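PDB 2YX6: hypothetical protein PH0822 from Pyrococcus horikoshii, which is of uncharacterised function but binds ADP and belongs to the family named after dinitrogenase iron-molybdenum cofactor biosynthesis proteins. Local coordinates for residues R11-V17 / V91-S96; S24-F29 / V40-V45; P56-K60 / Y79-I85; A64-Y70 / I85-V91. One frame throughout, in Å; residues are numbered along the deposited sequence.

In the fold
All four contacts belong to one small alpha/beta domain, and their chemistry changes with depth. Contact 4, the most buried, joins the parallel strands 66-68 and 86-88 through backbone bonds and aliphatic side chains. Contact 2 uses the same sheet but at its other margin, where the hairpin 26-33/36-44 is antiparallel and puts phenylalanine rings on one face and a tyrosine-glutamate pair on the other. Contact 3 lacks hydrogen bonds between its segments and relies on apolar packing of helix 54-61 against the end of helix 74-82, sharing Ile85 with contact 4. Contact 1, partly exposed, ties a loop to the start of helix 95-103 with main-chain bonds, while two arginines come close outside them; it shares Val91 with contact 4.

Contact 1 (R11-V17 / V91-S96); sequences RGIKSNV and VYGRIS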
# COMPACT_ATOMS: atom_id res chain seq x y z
N ARG A 11 -9.33 -9.39 -20.30
CA ARG A 11 -9.88 -8.15 -20.85
C ARG A 11 -9.23 -6.81 -20.44
O ARG A 11 -9.81 -5.76 -20.71
CB ARG A 11 -11.40 -8.12 -20.63
CG ARG A 11 -12.18 -8.46 -21.87
CD ARG A 11 -13.62 -8.91 -21.61
NE ARG A 11 -14.38 -8.06 -20.68
CZ ARG A 11 -15.29 -7.12 -21.01
NH1 ARG A 11 -15.89 -6.46 -20.03
NH2 ARG A 11 -15.61 -6.82 -22.27
N GLY A 12 -8.06 -6.84 -19.79
CA GLY A 12 -7.34 -5.60 -19.39
C GLY A 12 -8.16 -4.73 -18.44
O GLY A 12 -8.82 -5.26 -17.52
N ILE A 13 -8.17 -3.42 -18.68
CA ILE A 13 -8.96 -2.53 -17.85
C ILE A 13 -10.49 -2.67 -17.98
O ILE A 13 -11.24 -2.01 -17.24
CB ILE A 13 -8.56 -1.07 -18.09
CG1 ILE A 13 -9.00 -0.66 -19.49
CG2 ILE A 13 -7.12 -0.91 -17.75
CD1 ILE A 13 -9.03 0.80 -19.72
N LYS A 14 -10.95 -3.54 -18.89
CA LYS A 14 -12.36 -3.89 -18.97
C LYS A 14 -12.72 -5.18 -18.20
O LYS A 14 -13.93 -5.57 -18.16
CB LYS A 14 -12.84 -3.97 -20.40
CG LYS A 14 -12.70 -2.66 -21.18
CD LYS A 14 -13.22 -2.86 -22.59
CE LYS A 14 -13.21 -1.66 -23.49
NZ LYS A 14 -13.89 -2.08 -24.80
N SER A 15 -11.72 -5.82 -17.58
CA SER A 15 -12.00 -7.02 -16.80
C SER A 15 -12.38 -6.64 -15.39
O SER A 15 -12.26 -5.50 -15.00
CB SER A 15 -10.78 -7.97 -16.76
OG SER A 15 -11.09 -9.11 -15.94
N ASN A 16 -12.88 -7.57 -14.60
CA ASN A 16 -13.14 -7.27 -13.19
C ASN A 16 -11.94 -7.72 -12.36
O ASN A 16 -11.19 -8.59 -12.78
CB ASN A 16 -14.39 -8.02 -12.70
CG ASN A 16 -15.70 -7.58 -13.41
OD1 ASN A 16 -16.05 -6.39 -13.45
ND2 ASN A 16 -16.44 -8.57 -13.92
N VAL A 17 -11.79 -7.17 -11.17
CA VAL A 17 -10.84 -7.67 -10.21
C VAL A 17 -11.21 -9.11 -9.94
O VAL A 17 -12.34 -9.39 -9.65
CB VAL A 17 -10.84 -6.79 -8.88
CG1 VAL A 17 -9.88 -7.36 -7.78
CG2 VAL A 17 -10.54 -5.29 -9.21
N VAL A 91 -11.25 -4.64 -2.80
CA VAL A 91 -11.51 -3.92 -4.05
C VAL A 91 -12.22 -4.85 -5.03
O VAL A 91 -11.80 -5.96 -5.25
CB VAL A 91 -10.17 -3.37 -4.66
CG1 VAL A 91 -10.45 -2.51 -5.85
CG2 VAL A 91 -9.40 -2.57 -3.60
N TYR A 92 -13.29 -4.39 -5.65
CA TYR A 92 -14.01 -5.20 -6.65
C TYR A 92 -14.49 -4.30 -7.75
O TYR A 92 -14.53 -3.07 -7.58
CB TYR A 92 -15.25 -5.83 -5.99
CG TYR A 92 -16.15 -4.80 -5.40
CD1 TYR A 92 -15.89 -4.27 -4.16
CD2 TYR A 92 -17.27 -4.35 -6.08
CE1 TYR A 92 -16.72 -3.33 -3.61
CE2 TYR A 92 -18.12 -3.37 -5.53
CZ TYR A 92 -17.83 -2.90 -4.30
OH TYR A 92 -18.59 -1.92 -3.74
N GLY A 93 -14.93 -4.92 -8.85
CA GLY A 93 -15.55 -4.22 -9.95
C GLY A 93 -14.66 -4.13 -11.17
O GLY A 93 -13.58 -4.78 -11.22
N ARG A 94 -15.06 -3.26 -12.12
CA ARG A 94 -14.32 -3.16 -13.39
C ARG A 94 -13.04 -2.45 -13.08
O ARG A 94 -13.03 -1.44 -12.38
CB ARG A 94 -15.05 -2.29 -14.41
CG ARG A 94 -14.69 -2.57 -15.84
CD ARG A 94 -15.55 -1.68 -16.65
NE ARG A 94 -15.49 -1.80 -18.11
CZ ARG A 94 -16.09 -2.71 -18.88
NH1 ARG A 94 -16.77 -3.76 -18.37
NH2 ARG A 94 -15.98 -2.59 -20.20
N ILE A 95 -11.98 -2.92 -13.68
CA ILE A 95 -10.68 -2.40 -13.31
C ILE A 95 -10.55 -0.95 -13.72
O ILE A 95 -10.00 -0.14 -12.96
CB ILE A 95 -9.56 -3.31 -13.83
CG1 ILE A 95 -9.57 -4.62 -12.99
CG2 ILE A 95 -8.24 -2.51 -13.79
CD1 ILE A 95 -8.65 -5.86 -13.54
N SER A 96 -11.13 -0.58 -14.85
CA SER A 96 -11.13 0.85 -15.27
C SER A 96 -11.74 1.76 -14.20
O SER A 96 -11.23 2.85 -13.95
CB SER A 96 -11.89 1.04 -16.60
OG SER A 96 -13.29 0.74 -16.44
O HOH W 1 -14.44 -7.94 -8.95
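Val17 N donates to Gly93 O at 3.0 Å, the first of three main-chain hydrogen bonds tying the loop 11-17 to the chain entering helix 95-103. Ile95 N bonds to Ser15 O at 2.9 Å. Ser96 N adds a bond of 2.8 Å to Ile13 O, and a water links Val17 O with Gly93 N. On the side toward strand 2-7, Val17 CG2 meets Ile95 CG1 at 4.0 Å, the side chains crossing at about a right angle, and both touch Ile5. With CG anti to the backbone N (chi1 -156°) and an extended chain, Arg94 runs alongside Lys14, its NH2 3.4 Å from Lys14 CG. Lys14 O lies over one guanidinium face, but NH1 is badly angled to bond it. Arg94 NH1 also comes to 3.3 Å from Arg11 NH1, a close approach of like-charged donors, probably unfavourable by itself; Arg11 NH1 bonds weakly to Lys14 O. A serine replacing Arg94 would probably leave Lys14 CB, CG and O uncovered by this segment. Arg94 holds the N-cap position and its backbone forms a single bridge with Asn16: the arrangement is that of a loop bridged to a helix N-terminus.

Contact 2 (S24-F29 / V40-V45); sequences SRYFVF and VEVVEV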
# COMPACT_ATOMS: atom_id res chain seq x y z
N SER A 24 -5.74 -16.36 -9.68
CA SER A 24 -5.92 -15.55 -10.88
C SER A 24 -4.79 -15.76 -11.95
O SER A 24 -3.63 -16.05 -11.64
CB SER A 24 -6.01 -14.09 -10.49
OG SER A 24 -4.70 -13.62 -10.50
N ARG A 25 -5.16 -15.64 -13.22
CA ARG A 25 -4.26 -16.00 -14.31
C ARG A 25 -3.85 -14.83 -15.19
O ARG A 25 -2.98 -14.96 -16.04
CB ARG A 25 -4.80 -17.18 -15.13
CG ARG A 25 -4.76 -18.61 -14.37
CD ARG A 25 -3.35 -19.37 -14.28
NE ARG A 25 -2.49 -18.84 -13.20
CZ ARG A 25 -2.48 -19.24 -11.91
NH1 ARG A 25 -1.67 -18.64 -11.03
NH2 ARG A 25 -3.27 -20.23 -11.47
N TYR A 26 -4.46 -13.67 -14.94
CA TYR A 26 -4.08 -12.43 -15.61
C TYR A 26 -3.90 -11.32 -14.60
O TYR A 26 -4.59 -11.25 -13.62
CB TYR A 26 -5.19 -12.03 -16.57
CG TYR A 26 -5.48 -13.09 -17.69
CD1 TYR A 26 -4.67 -13.18 -18.81
CD2 TYR A 26 -6.54 -13.96 -17.57
CE1 TYR A 26 -4.91 -14.13 -19.82
CE2 TYR A 26 -6.81 -14.94 -18.57
CZ TYR A 26 -5.98 -15.01 -19.70
OH TYR A 26 -6.26 -15.93 -20.70
N PHE A 27 -2.96 -10.42 -14.87
CA PHE A 27 -2.71 -9.28 -14.02
C PHE A 27 -2.67 -8.09 -14.92
O PHE A 27 -2.16 -8.16 -16.04
CB PHE A 27 -1.40 -9.41 -13.26
CG PHE A 27 -1.54 -10.08 -11.92
CD1 PHE A 27 -1.67 -9.31 -10.75
CD2 PHE A 27 -1.66 -11.46 -11.82
CE1 PHE A 27 -1.84 -9.93 -9.52
CE2 PHE A 27 -1.85 -12.08 -10.57
CZ PHE A 27 -1.92 -11.33 -9.45
N VAL A 28 -3.14 -6.97 -14.39
CA VAL A 28 -3.03 -5.67 -15.07
C VAL A 28 -2.13 -4.73 -14.27
O VAL A 28 -2.30 -4.55 -13.09
CB VAL A 28 -4.46 -5.03 -15.17
CG1 VAL A 28 -4.43 -3.65 -15.81
CG2 VAL A 28 -5.41 -5.95 -15.89
N PHE A 29 -1.15 -4.12 -14.94
CA PHE A 29 -0.16 -3.23 -14.35
C PHE A 29 -0.48 -1.86 -14.91
O PHE A 29 -0.55 -1.67 -16.14
CB PHE A 29 1.28 -3.67 -14.74
CG PHE A 29 1.66 -4.96 -14.16
CD1 PHE A 29 2.17 -5.02 -12.87
CD2 PHE A 29 1.41 -6.14 -14.83
CE1 PHE A 29 2.51 -6.25 -12.28
CE2 PHE A 29 1.74 -7.39 -14.24
CZ PHE A 29 2.33 -7.41 -12.97
N VAL A 40 -1.05 0.95 -19.62
CA VAL A 40 -1.68 -0.27 -19.13
C VAL A 40 -0.97 -1.48 -19.74
O VAL A 40 -0.63 -1.48 -20.92
CB VAL A 40 -3.15 -0.32 -19.49
CG1 VAL A 40 -3.77 -1.71 -19.15
CG2 VAL A 40 -3.89 0.85 -18.84
N GLU A 41 -0.69 -2.48 -18.92
CA GLU A 41 0.04 -3.64 -19.37
C GLU A 41 -0.73 -4.83 -18.87
O GLU A 41 -1.00 -4.92 -17.68
CB GLU A 41 1.50 -3.59 -18.88
CG GLU A 41 2.24 -4.93 -18.91
CD GLU A 41 3.56 -4.90 -19.71
OE1 GLU A 41 4.06 -6.01 -20.03
OE2 GLU A 41 4.09 -3.79 -20.05
N VAL A 42 -1.09 -5.72 -19.80
CA VAL A 42 -1.95 -6.85 -19.50
C VAL A 42 -1.16 -8.13 -19.77
O VAL A 42 -0.92 -8.48 -20.92
CB VAL A 42 -3.13 -6.84 -20.42
CG1 VAL A 42 -4.01 -7.95 -20.06
CG2 VAL A 42 -3.89 -5.48 -20.31
N VAL A 43 -0.67 -8.78 -18.72
CA VAL A 43 0.14 -10.02 -18.94
C VAL A 43 -0.48 -11.22 -18.25
O VAL A 43 -1.41 -11.07 -17.44
CB VAL A 43 1.60 -9.83 -18.54
CG1 VAL A 43 2.27 -8.71 -19.42
CG2 VAL A 43 1.67 -9.45 -17.13
N GLU A 44 -0.02 -12.43 -18.58
CA GLU A 44 -0.55 -13.59 -17.90
C GLU A 44 0.41 -14.14 -16.88
O GLU A 44 1.61 -13.82 -16.88
CB GLU A 44 -1.13 -14.64 -18.86
CG GLU A 44 -0.35 -14.90 -20.10
CD GLU A 44 -0.88 -16.15 -20.87
OE1 GLU A 44 -1.39 -16.02 -22.03
OE2 GLU A 44 -0.82 -17.28 -20.29
N VAL A 45 -0.12 -14.90 -15.94
CA VAL A 45 0.73 -15.48 -14.90
C VAL A 45 1.28 -16.81 -15.41
O VAL A 45 0.54 -17.60 -16.04
CB VAL A 45 -0.03 -15.71 -13.54
CG1 VAL A 45 0.96 -15.90 -12.42
CG2 VAL A 45 -0.92 -14.52 -13.18
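The rings of Phe27 and Phe29 meet the 40-45 segment with their edges. Val45 CG2 lies near the plane of the Phe27 ring, 3.4 Å from CD2, while Val43 CG2 comes to the rim of the Phe29 ring at 3.5 Å from CE2, the two side chains crossing at about a right angle. Outside the hairpin, Phe29 stacks on His62, and the ring of Phe21 meets that of Phe27 steeply. The guanidinium of Arg25 likewise presents an edge, with Val45 CB in its plane at 4.0 Å from NE; bends at chi2 and chi3 fold the chain back to that position. Tyr26 is on the other face of the sheet. Its CD1 lies 3.8 Å from Glu44 CB, the side chains run alongside one another in the same direction, and ring and carboxylate planes stand 64° apart. Val28 shares this face. Its CG1 touches Val40 CG1 at 3.9 Å.

Two hydrogen-bonded pairs, Phe27 with Val43 and Phe29 with Glu41, exchange bonds in both directions. Phe27 N to Val43 O is almost straight at 171°. Past the strand end, Val45 N reaches Arg25 O at 2.9 Å. Ser24 O, covered by Val45 CG2, has no polar partner. The whole is an antiparallel beta hairpin at the margin of the mixed sheet, with its phenylalanine face closed by helix 54-61 through Leu55 and Ile59.

Contact 3 (P56-K60 / Y79-I85); sequences PNFIK and YFNSLGI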
# COMPACT_ATOMS: atom_id res chain seq x y z
N PRO A 56 4.14 -12.99 -5.54
CA PRO A 56 4.72 -11.72 -5.09
C PRO A 56 5.95 -11.28 -5.83
O PRO A 56 6.14 -10.09 -6.12
CB PRO A 56 5.05 -11.99 -3.63
CG PRO A 56 3.91 -12.93 -3.21
CD PRO A 56 3.89 -13.89 -4.38
N ASN A 57 6.80 -12.26 -6.13
CA ASN A 57 8.04 -12.00 -6.80
C ASN A 57 7.71 -11.64 -8.22
O ASN A 57 8.33 -10.80 -8.79
CB ASN A 57 8.95 -13.24 -6.74
CG ASN A 57 9.83 -13.29 -5.46
OD1 ASN A 57 10.15 -12.26 -4.84
ND2 ASN A 57 10.27 -14.48 -5.12
N PHE A 58 6.74 -12.30 -8.80
CA PHE A 58 6.23 -11.94 -10.12
C PHE A 58 5.86 -10.46 -10.16
O PHE A 58 6.33 -9.71 -11.01
CB PHE A 58 5.02 -12.82 -10.43
CG PHE A 58 4.34 -12.48 -11.71
CD1 PHE A 58 4.93 -12.77 -12.90
CD2 PHE A 58 3.12 -11.80 -11.70
CE1 PHE A 58 4.30 -12.44 -14.11
CE2 PHE A 58 2.50 -11.46 -12.88
CZ PHE A 58 3.10 -11.79 -14.10
N ILE A 59 5.05 -10.04 -9.18
CA ILE A 59 4.62 -8.62 -9.09
C ILE A 59 5.81 -7.65 -8.91
O ILE A 59 5.97 -6.72 -9.69
CB ILE A 59 3.50 -8.48 -8.02
CG1 ILE A 59 2.30 -9.31 -8.44
CG2 ILE A 59 3.11 -7.06 -7.82
CD1 ILE A 59 1.74 -8.90 -9.86
N LYS A 60 6.68 -7.90 -7.93
CA LYS A 60 7.89 -7.12 -7.71
C LYS A 60 8.76 -7.03 -8.96
O LYS A 60 9.20 -5.96 -9.34
CB LYS A 60 8.69 -7.70 -6.55
CG LYS A 60 9.76 -6.70 -6.00
CD LYS A 60 10.69 -7.36 -4.99
CE LYS A 60 11.77 -6.43 -4.41
NZ LYS A 60 12.90 -7.20 -3.70
N TYR A 79 4.10 -11.49 2.75
CA TYR A 79 5.17 -11.72 1.80
C TYR A 79 5.35 -10.45 0.91
O TYR A 79 6.47 -10.02 0.69
CB TYR A 79 4.90 -13.00 1.00
CG TYR A 79 6.13 -13.59 0.38
CD1 TYR A 79 6.58 -14.85 0.74
CD2 TYR A 79 6.87 -12.88 -0.57
CE1 TYR A 79 7.75 -15.41 0.18
CE2 TYR A 79 8.02 -13.42 -1.17
CZ TYR A 79 8.45 -14.69 -0.78
OH TYR A 79 9.59 -15.24 -1.35
N PHE A 80 4.24 -9.82 0.51
CA PHE A 80 4.25 -8.60 -0.28
C PHE A 80 4.92 -7.49 0.51
O PHE A 80 5.82 -6.77 0.02
CB PHE A 80 2.83 -8.18 -0.70
CG PHE A 80 2.36 -8.74 -2.04
CD1 PHE A 80 1.25 -9.58 -2.11
CD2 PHE A 80 3.02 -8.44 -3.21
CE1 PHE A 80 0.82 -10.09 -3.31
CE2 PHE A 80 2.60 -8.93 -4.44
CZ PHE A 80 1.52 -9.76 -4.51
N ASN A 81 4.50 -7.37 1.76
CA ASN A 81 4.99 -6.38 2.65
C ASN A 81 6.50 -6.52 2.89
O ASN A 81 7.22 -5.52 2.95
CB ASN A 81 4.18 -6.50 3.94
CG ASN A 81 2.79 -5.84 3.83
OD1 ASN A 81 2.38 -5.31 2.78
ND2 ASN A 81 2.04 -5.94 4.92
N SER A 82 6.99 -7.76 2.94
CA SER A 82 8.39 -7.99 3.18
C SER A 82 9.19 -7.51 1.96
O SER A 82 10.37 -7.17 2.09
CB SER A 82 8.65 -9.47 3.47
OG SER A 82 8.63 -10.21 2.25
N LEU A 83 8.55 -7.46 0.80
CA LEU A 83 9.15 -6.99 -0.46
C LEU A 83 8.87 -5.50 -0.71
O LEU A 83 9.10 -4.94 -1.81
CB LEU A 83 8.57 -7.82 -1.58
CG LEU A 83 8.93 -9.32 -1.60
CD1 LEU A 83 8.37 -9.86 -2.90
CD2 LEU A 83 10.46 -9.61 -1.49
N GLY A 84 8.33 -4.85 0.31
CA GLY A 84 8.16 -3.37 0.27
C GLY A 84 6.99 -3.08 -0.64
O GLY A 84 6.92 -1.99 -1.23
N ILE A 85 6.10 -4.05 -0.80
CA ILE A 85 4.88 -3.87 -1.61
C ILE A 85 3.59 -3.82 -0.73
O ILE A 85 3.43 -4.64 0.16
CB ILE A 85 4.78 -4.94 -2.71
CG1 ILE A 85 6.00 -4.93 -3.65
CG2 ILE A 85 3.51 -4.78 -3.51
CD1 ILE A 85 5.88 -6.01 -4.65
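Packing of helix 54-61 against the C-terminal end of helix 74-82, where that helix closes in a Schellman motif, forms this contact, and Pro56 and Phe80 meet at its middle. Pro56 CB stands over one face of the Phe80 ring, a CH-pi contact 4.2 Å from the centroid, while Ile59 CB reaches the edge of the same ring at 3.7 Å from CE2. The proline also touches a second aromatic group, its CB lying 3.7 Å from Tyr79 CD2. Farther along, Leu83 CD1 touches both Pro56 and Asn57, 3.6 Å from Asn57 OD1. The extended chain of Lys60 lies obliquely across Leu83 with its CD 4.0 Å from Leu83 CD1, and Lys60 CB meets Ile85 CD1 at 3.8 Å. The terminal amine of this lysine makes a weak hydrogen bond to Gly105 of the second subunit. Past Asn81 of the ADP site, Gly84, with positive phi, turns the chain out of the helix; Ile85 N bonds to Phe80 O, which also accepts from Leu83 N. Cutting Phe80 back to alanine is likely to leave a gap between Pro56, over the ring's face, and Ile59, at its edge. Because the joint is apolar, it depends on fit of shape.

Contact 4 (A64-Y70 / I85-V91); sequences AKIVLTY and ISVVTGV
Val88 O is gripped twice by Thr69: the backbone N donates to it at 2.6 Å with an N-H...O angle of 170°, and OG1 adds a bond of 3.2 Å from above the carbonyl plane. Thr69 OG1 gets there because it sits between its own backbone N and carbonyl carbon (chi1 67°). The strands bond onward in parallel register. Val88 N reaches Val67 O at 2.7 Å, Val67 N donates to Ser86 O, and Ser86 N to Lys65 O, whose oxygen also accepts a hydrogen bond from a water that in turn accepts one from Ser86 OG. Beyond the strand ends the chains stay joined, as Gly90 N bonds to Tyr70 O at 2.9 Å, and Val91 N to Thr69 O.

On one face Leu68 and Val88 lie side by side and point the same way, and Leu68 CD2 presses on Val88 CG2 at 3.5 Å, tighter than usual for two carbons. On the other face Val67 CG2 meets Ile85 CG2 at 3.8 Å. Tyr70 turns the edge of its ring to Val91 O, 3.5 Å from CD2, while its hydroxyl bonds to Asp110 and Lys19 makes a cation-pi contact with the ring.

The strands are the two arms of a beta-alpha-beta crossover through helix 74-82, whose Phe80 covers Val67 and Val87, the latter a residue of the ADP site. Helix 95-103 packs on Leu68 from the opposite face, strand 2-7 flanks strand 66-68, and Ser86 and Val88 touch the second subunit.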
# COMPACT_ATOMS: atom_id res chain seq x y z
N ALA A 64 5.74 -3.33 -9.73
CA ALA A 64 4.51 -2.80 -9.08
C ALA A 64 4.84 -2.57 -7.62
O ALA A 64 5.53 -3.38 -7.00
CB ALA A 64 3.39 -3.74 -9.25
N LYS A 65 4.40 -1.43 -7.07
CA LYS A 65 4.69 -1.16 -5.67
C LYS A 65 3.40 -1.18 -4.87
O LYS A 65 3.42 -1.21 -3.65
CB LYS A 65 5.37 0.22 -5.53
CG LYS A 65 6.68 0.34 -6.37
CD LYS A 65 7.73 1.17 -5.61
CE LYS A 65 8.21 0.43 -4.38
NZ LYS A 65 8.71 -0.93 -4.80
N ILE A 66 2.27 -1.20 -5.57
CA ILE A 66 0.97 -1.36 -4.91
C ILE A 66 0.16 -2.44 -5.62
O ILE A 66 0.17 -2.55 -6.81
CB ILE A 66 0.16 -0.03 -4.91
CG1 ILE A 66 0.95 1.04 -4.15
CG2 ILE A 66 -1.25 -0.25 -4.29
CD1 ILE A 66 0.15 2.27 -3.80
N VAL A 67 -0.55 -3.24 -4.84
CA VAL A 67 -1.44 -4.27 -5.38
C VAL A 67 -2.85 -4.00 -4.87
O VAL A 67 -3.05 -3.85 -3.64
CB VAL A 67 -0.97 -5.66 -4.91
CG1 VAL A 67 -1.97 -6.73 -5.30
CG2 VAL A 67 0.44 -5.95 -5.42
N LEU A 68 -3.81 -3.94 -5.78
CA LEU A 68 -5.20 -3.83 -5.41
C LEU A 68 -5.87 -5.16 -5.58
O LEU A 68 -5.94 -5.63 -6.69
CB LEU A 68 -5.95 -2.81 -6.29
CG LEU A 68 -5.26 -1.42 -6.31
CD1 LEU A 68 -6.02 -0.50 -7.24
CD2 LEU A 68 -5.17 -0.80 -4.86
N THR A 69 -6.42 -5.72 -4.50
CA THR A 69 -7.11 -7.00 -4.64
C THR A 69 -8.44 -7.01 -3.91
O THR A 69 -8.73 -6.12 -3.12
CB THR A 69 -6.29 -8.14 -3.99
OG1 THR A 69 -6.28 -7.90 -2.59
CG2 THR A 69 -4.87 -8.24 -4.49
N TYR A 70 -9.25 -8.04 -4.22
CA TYR A 70 -10.45 -8.35 -3.47
C TYR A 70 -9.99 -9.19 -2.27
O TYR A 70 -9.66 -8.66 -1.21
CB TYR A 70 -11.46 -9.10 -4.36
CG TYR A 70 -12.78 -9.33 -3.60
CD1 TYR A 70 -13.17 -10.60 -3.23
CD2 TYR A 70 -13.58 -8.25 -3.24
CE1 TYR A 70 -14.36 -10.81 -2.48
CE2 TYR A 70 -14.77 -8.44 -2.52
CZ TYR A 70 -15.18 -9.75 -2.16
OH TYR A 70 -16.39 -9.94 -1.43
N ILE A 85 6.10 -4.05 -0.80
CA ILE A 85 4.88 -3.87 -1.61
C ILE A 85 3.59 -3.82 -0.73
O ILE A 85 3.43 -4.64 0.16
CB ILE A 85 4.78 -4.94 -2.71
CG1 ILE A 85 6.00 -4.93 -3.65
CG2 ILE A 85 3.51 -4.78 -3.51
CD1 ILE A 85 5.88 -6.01 -4.65
N SER A 86 2.75 -2.83 -0.98
CA SER A 86 1.56 -2.56 -0.18
C SER A 86 0.42 -3.21 -0.85
O SER A 86 0.37 -3.23 -2.06
CB SER A 86 1.27 -1.04 -0.17
OG SER A 86 2.38 -0.45 0.45
N VAL A 87 -0.53 -3.71 -0.09
CA VAL A 87 -1.64 -4.43 -0.69
C VAL A 87 -2.92 -3.73 -0.20
O VAL A 87 -3.03 -3.41 0.99
CB VAL A 87 -1.64 -5.96 -0.23
CG1 VAL A 87 -2.92 -6.79 -0.75
CG2 VAL A 87 -0.35 -6.68 -0.61
N VAL A 88 -3.90 -3.52 -1.09
CA VAL A 88 -5.24 -3.06 -0.71
C VAL A 88 -6.23 -4.21 -0.96
O VAL A 88 -6.24 -4.78 -2.07
CB VAL A 88 -5.69 -1.80 -1.54
CG1 VAL A 88 -7.11 -1.32 -1.05
CG2 VAL A 88 -4.68 -0.69 -1.40
N THR A 89 -7.00 -4.58 0.08
CA THR A 89 -7.97 -5.67 0.02
C THR A 89 -9.37 -5.12 -0.02
O THR A 89 -9.56 -3.96 0.29
CB THR A 89 -7.86 -6.61 1.25
OG1 THR A 89 -8.18 -5.88 2.45
CG2 THR A 89 -6.45 -7.18 1.35
N GLY A 90 -10.34 -5.94 -0.44
CA GLY A 90 -11.75 -5.50 -0.57
C GLY A 90 -12.15 -4.72 -1.83
O GLY A 90 -13.25 -4.24 -1.94
N VAL A 91 -11.25 -4.64 -2.80
CA VAL A 91 -11.51 -3.92 -4.05
C VAL A 91 -12.22 -4.85 -5.03
O VAL A 91 -11.80 -5.96 -5.25
CB VAL A 91 -10.17 -3.37 -4.66
CG1 VAL A 91 -10.45 -2.51 -5.85
CG2 VAL A 91 -9.40 -2.57 -3.60
O HOH W 2 4.63 -0.13 -1.49